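PDB 3M1R: formimidoylglutamase from Bacillus subtilis, which catalyses the manganese-dependent hydrolysis of N-formimidoyl-L-glutamate to L-glutamate and formamide in histidine degradation. Local coordinates for residues Q109-L114 / I137-Q142; V244-L249 / A306-H311; V289-T294 / M300-A305. All blocks are in the same frame, centred on the assembly; numbering follows the deposited sequence.

Contact 1. Residues Q109-L114 / I137-Q142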
loop_
_atom_site.group_PDB
_atom_site.type_symbol
_atom_site.label_atom_id
_atom_site.label_comp_id
_atom_site.label_asym_id
_atom_site.label_seq_id
_atom_site.Cartn_x
_atom_site.Cartn_y
_atom_site.Cartn_z
ATOM N N GLN D 109 -21.060 -2.934 -32.824
ATOM C CA GLN D 109 -21.558 -1.985 -33.825
ATOM C C GLN D 109 -20.505 -0.983 -34.228
ATOM O O GLN D 109 -20.395 -0.628 -35.403
ATOM C CB GLN D 109 -22.743 -1.199 -33.284
ATOM C CG GLN D 109 -24.083 -1.845 -33.467
ATOM C CD GLN D 109 -25.182 -0.950 -32.943
ATOM O OE1 GLN D 109 -25.826 -1.260 -31.939
ATOM N NE2 GLN D 109 -25.386 0.185 -33.608
ATOM N N THR D 110 -19.756 -0.502 -33.235
ATOM C CA THR D 110 -18.759 0.519 -33.466
ATOM C C THR D 110 -17.652 -0.094 -34.288
ATOM O O THR D 110 -17.230 0.457 -35.308
ATOM C CB THR D 110 -18.199 1.050 -32.144
ATOM O OG1 THR D 110 -19.253 1.679 -31.406
ATOM C CG2 THR D 110 -17.090 2.055 -32.393
HETATM N N MSE D 111 -17.213 -1.260 -33.841
HETATM C CA MSE D 111 -16.157 -2.009 -34.488
HETATM C C MSE D 111 -16.546 -2.312 -35.941
HETATM O O MSE D 111 -15.743 -2.158 -36.863
HETATM C CB MSE D 111 -15.939 -3.306 -33.711
HETATM C CG MSE D 111 -14.502 -3.758 -33.594
HETATM SE SE MSE D 111 -13.423 -2.634 -32.434
HETATM C CE MSE D 111 -11.680 -3.212 -33.068
ATOM N N HIS D 112 -17.788 -2.738 -36.138
ATOM C CA HIS D 112 -18.255 -3.065 -37.471
ATOM C C HIS D 112 -18.271 -1.827 -38.361
ATOM O O HIS D 112 -17.702 -1.836 -39.445
ATOM C CB HIS D 112 -19.643 -3.709 -37.440
ATOM C CG HIS D 112 -20.160 -4.084 -38.798
ATOM N ND1 HIS D 112 -19.960 -5.331 -39.351
ATOM C CD2 HIS D 112 -20.872 -3.379 -39.708
ATOM C CE1 HIS D 112 -20.529 -5.379 -40.543
ATOM N NE2 HIS D 112 -21.089 -4.207 -40.785
ATOM N N ALA D 113 -18.921 -0.765 -37.902
ATOM C CA ALA D 113 -18.972 0.470 -38.675
ATOM C C ALA D 113 -17.558 0.945 -39.015
ATOM O O ALA D 113 -17.268 1.277 -40.165
ATOM C CB ALA D 113 -19.737 1.549 -37.915
ATOM N N LEU D 114 -16.685 0.956 -38.010
ATOM C CA LEU D 114 -15.307 1.425 -38.158
ATOM C C LEU D 114 -14.508 0.634 -39.198
ATOM O O LEU D 114 -13.874 1.223 -40.067
ATOM C CB LEU D 114 -14.590 1.372 -36.809
ATOM C CG LEU D 114 -14.164 2.665 -36.113
ATOM C CD1 LEU D 114 -14.879 3.879 -36.654
ATOM C CD2 LEU D 114 -14.346 2.549 -34.592
ATOM N N ILE D 137 -13.898 -9.849 -32.251
ATOM C CA ILE D 137 -13.714 -10.899 -33.247
ATOM C C ILE D 137 -14.899 -11.060 -34.195
ATOM O O ILE D 137 -14.722 -11.174 -35.404
ATOM C CB ILE D 137 -13.376 -12.232 -32.575
ATOM C CG1 ILE D 137 -12.010 -12.122 -31.901
ATOM C CG2 ILE D 137 -13.369 -13.343 -33.581
ATOM C CD1 ILE D 137 -11.631 -13.318 -31.072
ATOM N N LYS D 138 -16.110 -11.057 -33.660
ATOM C CA LYS D 138 -17.290 -11.132 -34.512
ATOM C C LYS D 138 -17.300 -10.011 -35.560
ATOM O O LYS D 138 -17.722 -10.220 -36.690
ATOM C CB LYS D 138 -18.545 -11.064 -33.653
ATOM C CG LYS D 138 -19.879 -11.100 -34.392
ATOM C CD LYS D 138 -21.006 -11.288 -33.363
ATOM C CE LYS D 138 -22.294 -10.578 -33.754
ATOM N NZ LYS D 138 -23.128 -10.292 -32.541
ATOM N N ALA D 139 -16.849 -8.820 -35.174
ATOM C CA ALA D 139 -16.803 -7.689 -36.092
ATOM C C ALA D 139 -15.747 -7.942 -37.145
ATOM O O ALA D 139 -15.978 -7.727 -38.327
ATOM C CB ALA D 139 -16.504 -6.406 -35.349
ATOM N N ILE D 140 -14.581 -8.406 -36.713
ATOM C CA ILE D 140 -13.541 -8.780 -37.657
ATOM C C ILE D 140 -14.097 -9.816 -38.615
ATOM O O ILE D 140 -14.094 -9.621 -39.826
ATOM C CB ILE D 140 -12.319 -9.387 -36.954
ATOM C CG1 ILE D 140 -11.618 -8.345 -36.081
ATOM C CG2 ILE D 140 -11.364 -9.977 -37.971
ATOM C CD1 ILE D 140 -11.161 -7.136 -36.824
ATOM N N ALA D 141 -14.593 -10.917 -38.062
ATOM C CA ALA D 141 -15.082 -12.033 -38.870
ATOM C C ALA D 141 -16.153 -11.624 -39.867
ATOM O O ALA D 141 -16.176 -12.102 -41.004
ATOM C CB ALA D 141 -15.597 -13.150 -37.990
ATOM N N GLN D 142 -17.055 -10.748 -39.451
ATOM C CA GLN D 142 -18.170 -10.415 -40.328
ATOM C C GLN D 142 -17.936 -9.163 -41.162
ATOM O O GLN D 142 -18.850 -8.672 -41.817
ATOM C CB GLN D 142 -19.455 -10.283 -39.529
ATOM C CG GLN D 142 -19.877 -11.556 -38.835
ATOM C CD GLN D 142 -21.112 -11.333 -38.006
ATOM O OE1 GLN D 142 -21.555 -10.194 -37.838
ATOM N NE2 GLN D 142 -21.682 -12.411 -37.482
#
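Met111, a selenomethionine, and Ala139 bring helices 100-117 and 133-141 together by apolar packing. The methyl CB of Ala139 points toward the neighbouring helix and meets Met111 at the root of its side chain: Met111 CB lies 3.6 Å from Ala139 CB, and Met111 CG follows at 3.8 Å from the same methyl. With only a methyl on one side, the backbones come very close, His112 CA standing 5.0 Å from Ala139 CA, and the His112 backbone N is 4.0 Å from Ala139 CB. Beyond CG the Met111 chain bends at chi2 (70°), and the side chain also packs on Trp121, Pro123 and Ile125 of strand 121-127.

Each helix belongs to a beta-alpha-beta crossover of the parallel sheet in the arginase alpha/beta/alpha fold: helix 100-117 leads into strand 121-127, and helix 133-141 carries the chain from that strand on to strand 147-152.

A looser van der Waals approach lies at the more exposed side of the contact. A chi1 of -179° swings the His112 ring to lie beside its own carbonyl carbon, and the ring edge faces the C-terminal end of the other helix. His112 CE1 is 3.9 Å from Gln142 O, a carbonyl near the ring plane on the first residue to leave helical geometry. Phe108, one turn before His112, supplements the interface by touching Ala139 and Gln142 and by forming a cation-pi contact with Lys138. Gln109, Thr110, Ala113 and Leu114 meet Phe9 and Tyr7 of the second subunit.

Contact 2. Residues V244-L249 / A306-H311. With CA (calcium ion), chain B; CA (calcium ion), chain C.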
loop_
_atom_site.group_PDB
_atom_site.type_symbol
_atom_site.label_atom_id
_atom_site.label_comp_id
_atom_site.label_asym_id
_atom_site.label_seq_id
_atom_site.Cartn_x
_atom_site.Cartn_y
_atom_site.Cartn_z
ATOM N N VAL D 244 -4.404 -11.159 -26.992
ATOM C CA VAL D 244 -3.498 -11.356 -25.877
ATOM C C VAL D 244 -4.205 -11.158 -24.543
ATOM O O VAL D 244 -4.598 -10.045 -24.191
ATOM C CB VAL D 244 -2.306 -10.406 -25.928
ATOM C CG1 VAL D 244 -1.399 -10.694 -24.725
ATOM C CG2 VAL D 244 -1.560 -10.590 -27.232
ATOM N N ASP D 245 -4.374 -12.256 -23.818
ATOM C CA ASP D 245 -4.891 -12.211 -22.462
ATOM C C ASP D 245 -3.659 -12.221 -21.577
ATOM O O ASP D 245 -2.892 -13.174 -21.569
ATOM C CB ASP D 245 -5.771 -13.425 -22.200
ATOM C CG ASP D 245 -6.315 -13.473 -20.773
ATOM O OD1 ASP D 245 -5.719 -12.920 -19.832
ATOM O OD2 ASP D 245 -7.375 -14.080 -20.611
HETATM N N MSE D 246 -3.452 -11.129 -20.863
HETATM C CA MSE D 246 -2.187 -10.927 -20.167
HETATM C C MSE D 246 -1.961 -11.953 -19.070
HETATM O O MSE D 246 -0.835 -12.136 -18.620
HETATM C CB MSE D 246 -2.076 -9.491 -19.622
HETATM C CG MSE D 246 -1.941 -8.425 -20.724
HETATM SE SE MSE D 246 -0.295 -8.551 -21.821
HETATM C CE MSE D 246 0.948 -7.879 -20.463
ATOM N N ASP D 247 -3.013 -12.658 -18.655
ATOM C CA ASP D 247 -2.823 -13.630 -17.585
ATOM C C ASP D 247 -2.144 -14.909 -18.067
ATOM O O ASP D 247 -1.843 -15.789 -17.267
ATOM C CB ASP D 247 -4.105 -13.901 -16.776
ATOM C CG ASP D 247 -5.157 -14.638 -17.567
ATOM O OD1 ASP D 247 -4.801 -15.383 -18.527
ATOM O OD2 ASP D 247 -6.347 -14.468 -17.213
ATOM N N VAL D 248 -1.852 -14.979 -19.362
ATOM C CA VAL D 248 -0.964 -16.016 -19.886
ATOM C C VAL D 248 0.435 -15.861 -19.263
ATOM O O VAL D 248 1.204 -16.815 -19.175
ATOM C CB VAL D 248 -0.857 -15.927 -21.427
ATOM C CG1 VAL D 248 0.091 -14.784 -21.855
ATOM C CG2 VAL D 248 -0.392 -17.242 -22.012
ATOM N N LEU D 249 0.754 -14.643 -18.833
ATOM C CA LEU D 249 2.053 -14.370 -18.240
ATOM C C LEU D 249 2.084 -14.865 -16.814
ATOM O O LEU D 249 1.067 -14.886 -16.137
ATOM C CB LEU D 249 2.364 -12.866 -18.244
ATOM C CG LEU D 249 2.591 -12.235 -19.609
ATOM C CD1 LEU D 249 2.452 -10.717 -19.527
ATOM C CD2 LEU D 249 3.966 -12.637 -20.200
ATOM N N ALA D 306 1.925 -2.277 -22.852
ATOM C CA ALA D 306 2.388 -1.263 -23.796
ATOM C C ALA D 306 3.508 -1.824 -24.674
ATOM O O ALA D 306 3.559 -1.556 -25.861
ATOM C CB ALA D 306 2.841 -0.002 -23.059
ATOM N N HIS D 307 4.390 -2.633 -24.091
ATOM C CA HIS D 307 5.462 -3.237 -24.874
ATOM C C HIS D 307 4.950 -4.271 -25.873
ATOM O O HIS D 307 5.527 -4.440 -26.942
ATOM C CB HIS D 307 6.559 -3.804 -23.976
ATOM C CG HIS D 307 7.578 -2.784 -23.575
ATOM N ND1 HIS D 307 7.292 -1.730 -22.728
ATOM C CD2 HIS D 307 8.885 -2.649 -23.906
ATOM C CE1 HIS D 307 8.373 -0.992 -22.562
ATOM N NE2 HIS D 307 9.352 -1.531 -23.262
ATOM N N VAL D 308 3.864 -4.961 -25.531
ATOM C CA VAL D 308 3.205 -5.818 -26.508
ATOM C C VAL D 308 2.760 -4.983 -27.717
ATOM O O VAL D 308 2.830 -5.434 -28.855
ATOM C CB VAL D 308 1.980 -6.540 -25.913
ATOM C CG1 VAL D 308 1.234 -7.276 -26.989
ATOM C CG2 VAL D 308 2.391 -7.482 -24.774
ATOM N N LEU D 309 2.274 -3.773 -27.458
ATOM C CA LEU D 309 1.847 -2.865 -28.513
ATOM C C LEU D 309 3.043 -2.441 -29.377
ATOM O O LEU D 309 2.995 -2.523 -30.605
ATOM C CB LEU D 309 1.166 -1.633 -27.911
ATOM C CG LEU D 309 -0.365 -1.609 -27.966
ATOM C CD1 LEU D 309 -0.933 -2.979 -28.309
ATOM C CD2 LEU D 309 -0.979 -1.046 -26.678
ATOM N N LEU D 310 4.112 -2.006 -28.721
ATOM C CA LEU D 310 5.343 -1.643 -29.405
ATOM C C LEU D 310 5.874 -2.772 -30.284
ATOM O O LEU D 310 6.251 -2.519 -31.412
ATOM C CB LEU D 310 6.405 -1.173 -28.412
ATOM C CG LEU D 310 6.035 0.160 -27.749
ATOM C CD1 LEU D 310 6.957 0.481 -26.584
ATOM C CD2 LEU D 310 6.071 1.289 -28.771
ATOM N N HIS D 311 5.868 -4.011 -29.785
ATOM C CA HIS D 311 6.427 -5.129 -30.533
ATOM C C HIS D 311 5.514 -5.590 -31.665
ATOM O O HIS D 311 5.977 -6.056 -32.689
ATOM C CB HIS D 311 6.821 -6.290 -29.617
ATOM C CG HIS D 311 8.087 -6.050 -28.856
ATOM N ND1 HIS D 311 9.288 -6.637 -29.196
ATOM C CD2 HIS D 311 8.344 -5.281 -27.767
ATOM C CE1 HIS D 311 10.231 -6.237 -28.359
ATOM N NE2 HIS D 311 9.681 -5.420 -27.477
HETATM CA CA CA B . -7.044 -16.042 -18.984
HETATM CA CA CA C . -9.110 -15.904 -20.343
#
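Val308 sends its two methyl branches to two different residues of segment 244-249. Val308 CG1 lies anti to the backbone N of its residue (chi1 173°) and meets the methyl CG2 of Val244 at 4.3 Å. On the other branch, Val308 CG2 sits 4.1 Å from SE of Met246, a selenomethionine. Met246 reaches it with a folded chain: CG lies beside the backbone N (chi1 -69°), and further bends at chi2 and chi3 turn the selenium toward the helix, where it passes alongside the valine in the opposite direction. The contact is small, wholly apolar and buried.

Val244 and Met246 alternate with two aspartates that serve the binuclear metal centre of the arginase family, occupied here by calcium, whereas the enzyme uses manganese. Asp245 bridges with a single oxygen: its OD2 is 2.6 Å from the chain B calcium and 2.5 Å from the chain C calcium. Asp247 adopts the less common rotamer with CG between backbone N and carbonyl carbon (chi1 69°) and grips the chain B calcium with both oxygens, OD1 at 2.4 Å and OD2 at 2.5 Å. Asn130, Asp153, His155 and Asp157 supply the other protein ligands of the pair. The segment thus turns alternate side chains to the helix and to the metals as strand 239-245 runs out into a 3-10 turn.

Strand 283-289 lies next to strand 239-245, joined to it by backbone bonds of Val244 and Met246 with Val289, and its Ile288 touches both Met246 and Val308. Helix 300-318, which carries Val308, is flanked by helix 60-69, which packs on Ala306, Leu309 and Leu310, and by helix 267-278, whose Leu271 meets His307 and His311.

Contact 3. Residues V289-T294 / M300-A305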
loop_
_atom_site.group_PDB
_atom_site.type_symbol
_atom_site.label_atom_id
_atom_site.label_comp_id
_atom_site.label_asym_id
_atom_site.label_seq_id
_atom_site.Cartn_x
_atom_site.Cartn_y
_atom_site.Cartn_z
ATOM N N VAL D 289 -6.255 -7.980 -23.240
ATOM C CA VAL D 289 -7.255 -8.048 -22.196
ATOM C C VAL D 289 -6.664 -8.482 -20.866
ATOM O O VAL D 289 -5.530 -8.968 -20.792
ATOM C CB VAL D 289 -8.427 -9.003 -22.571
ATOM C CG1 VAL D 289 -9.208 -8.455 -23.744
ATOM C CG2 VAL D 289 -7.907 -10.412 -22.870
ATOM N N GLU D 290 -7.458 -8.254 -19.825
ATOM C CA GLU D 290 -7.236 -8.771 -18.484
ATOM C C GLU D 290 -6.126 -8.073 -17.707
ATOM O O GLU D 290 -5.633 -8.590 -16.712
ATOM C CB GLU D 290 -7.093 -10.302 -18.501
ATOM C CG GLU D 290 -8.403 -11.011 -18.888
ATOM C CD GLU D 290 -9.539 -10.870 -17.828
ATOM O OE1 GLU D 290 -10.682 -10.509 -18.189
ATOM O OE2 GLU D 290 -9.303 -11.143 -16.632
ATOM N N VAL D 291 -5.764 -6.870 -18.132
ATOM C CA VAL D 291 -4.930 -6.025 -17.287
ATOM C C VAL D 291 -5.782 -5.313 -16.233
ATOM O O VAL D 291 -6.769 -4.661 -16.564
ATOM C CB VAL D 291 -4.162 -5.001 -18.124
ATOM C CG1 VAL D 291 -3.385 -4.033 -17.229
ATOM C CG2 VAL D 291 -3.233 -5.727 -19.085
ATOM N N ASP D 292 -5.401 -5.422 -14.964
ATOM C CA ASP D 292 -6.144 -4.729 -13.916
ATOM C C ASP D 292 -5.219 -3.805 -13.105
ATOM O O ASP D 292 -4.531 -4.228 -12.182
ATOM C CB ASP D 292 -6.885 -5.734 -13.021
ATOM C CG ASP D 292 -7.844 -5.057 -12.016
ATOM O OD1 ASP D 292 -7.742 -3.827 -11.805
ATOM O OD2 ASP D 292 -8.695 -5.775 -11.431
ATOM N N PRO D 293 -5.209 -2.530 -13.459
ATOM C CA PRO D 293 -4.358 -1.551 -12.788
ATOM C C PRO D 293 -4.564 -1.501 -11.271
ATOM O O PRO D 293 -3.598 -1.185 -10.580
ATOM C CB PRO D 293 -4.820 -0.221 -13.392
ATOM C CG PRO D 293 -5.493 -0.584 -14.663
ATOM C CD PRO D 293 -6.085 -1.916 -14.474
ATOM N N THR D 294 -5.776 -1.767 -10.762
ATOM C CA THR D 294 -6.023 -1.687 -9.305
ATOM C C THR D 294 -5.388 -2.863 -8.578
ATOM O O THR D 294 -5.275 -2.865 -7.360
ATOM C CB THR D 294 -7.534 -1.668 -8.953
ATOM O OG1 THR D 294 -8.137 -2.929 -9.304
ATOM C CG2 THR D 294 -8.230 -0.576 -9.698
HETATM N N MSE D 300 3.422 -2.047 -13.697
HETATM C CA MSE D 300 4.226 -3.058 -14.372
HETATM C C MSE D 300 3.488 -3.769 -15.466
HETATM O O MSE D 300 4.068 -4.057 -16.503
HETATM C CB MSE D 300 4.656 -4.143 -13.401
HETATM C CG MSE D 300 5.903 -3.821 -12.592
HETATM SE SE MSE D 300 6.237 -5.263 -11.291
HETATM C CE MSE D 300 6.406 -6.756 -12.546
ATOM N N THR D 301 2.232 -4.113 -15.203
ATOM C CA THR D 301 1.471 -4.928 -16.126
ATOM C C THR D 301 0.945 -4.077 -17.276
ATOM O O THR D 301 0.832 -4.554 -18.391
ATOM C CB THR D 301 0.340 -5.718 -15.414
ATOM O OG1 THR D 301 0.880 -6.397 -14.264
ATOM C CG2 THR D 301 -0.232 -6.760 -16.372
ATOM N N SER D 302 0.661 -2.807 -17.010
ATOM C CA SER D 302 0.305 -1.890 -18.081
ATOM C C SER D 302 1.550 -1.591 -18.937
ATOM O O SER D 302 1.427 -1.433 -20.144
ATOM C CB SER D 302 -0.339 -0.606 -17.532
ATOM O OG SER D 302 -1.590 -0.889 -16.907
ATOM N N ARG D 303 2.741 -1.534 -18.329
ATOM C CA ARG D 303 3.970 -1.331 -19.123
ATOM C C ARG D 303 4.224 -2.547 -20.022
ATOM O O ARG D 303 4.554 -2.389 -21.201
ATOM C CB ARG D 303 5.208 -1.053 -18.252
ATOM C CG ARG D 303 5.227 0.320 -17.575
ATOM C CD ARG D 303 6.321 0.451 -16.514
ATOM N NE ARG D 303 6.251 1.750 -15.847
ATOM C CZ ARG D 303 7.166 2.711 -15.975
ATOM N NH1 ARG D 303 7.015 3.867 -15.354
ATOM N NH2 ARG D 303 8.250 2.517 -16.712
ATOM N N ALA D 304 4.081 -3.746 -19.450
ATOM C CA ALA D 304 4.203 -4.996 -20.202
ATOM C C ALA D 304 3.249 -5.000 -21.392
ATOM O O ALA D 304 3.619 -5.387 -22.504
ATOM C CB ALA D 304 3.915 -6.178 -19.311
ATOM N N ALA D 305 2.021 -4.557 -21.151
ATOM C CA ALA D 305 1.014 -4.454 -22.207
ATOM C C ALA D 305 1.433 -3.435 -23.284
ATOM O O ALA D 305 1.318 -3.694 -24.487
ATOM C CB ALA D 305 -0.350 -4.086 -21.607
#
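Beside Val291, which makes all the close contacts to Thr301, Ser302 and Ala305, the flat carboxylate of Asp292 takes both its Thr294 donors from one face of its plane. Thr294 N comes to Asp292 OD1 at 3.0 Å from the anti side, a bent bond of 137°, while Thr294 OG1 donates to the same oxygen, Asp292 OD1, at 2.7 Å from the syn side; both donors stand more than 30° out of the plane. The backbone bond makes an Asx turn, and the second grip fixes the rotation of the carboxylate further. The other oxygen, OD2, accepts from Gly56 N.

The turn lies in the connection from strand 283-289 of the central parallel sheet to helix 300-318 in the arginase fold. Ahead of it, Val291 points its side chain at the first turns of that helix. Val291 CG2 lies 4.2 Å from Thr301 CG2 and also 4.2 Å from Ala305 CB, so one methyl bridges two residues a helical turn apart. Val291 and Pro293 also touch Ala60 of helix 60-69. Thr301 OG1 turns to polar partners outside the packing, Asp296 OD1 and Gly256 N, and leaves its methyl for the valine.

With a chi1 of 175° setting it beside the carbonyl carbon of its own residue, Val291 CG1 rests 3.6 Å from Ser302 OG, the hydroxyl that is hydrogen-bonded to Thr63 OG1.

How the contacts relate
From the N terminus, contact 1 closes first, joining helix 100-117 to helix 133-141 across a loop that includes strand 121-127, and is complete before the others open. Contact 2 then opens at the end of strand 239-245 and closes on helix 300-318, a long loop within which contact 3 is nested, its short loop running from the end of strand 283-289 into the same helix. Contacts 2 and 3 adjoin through the neighbouring strands 239-245 and 283-289, and Met246 CG packs 3.4 Å from Val291 CG2. Contact 1 stays apart, its centre about 22 Å from that of contact 2 and about 25 Å from that of contact 3.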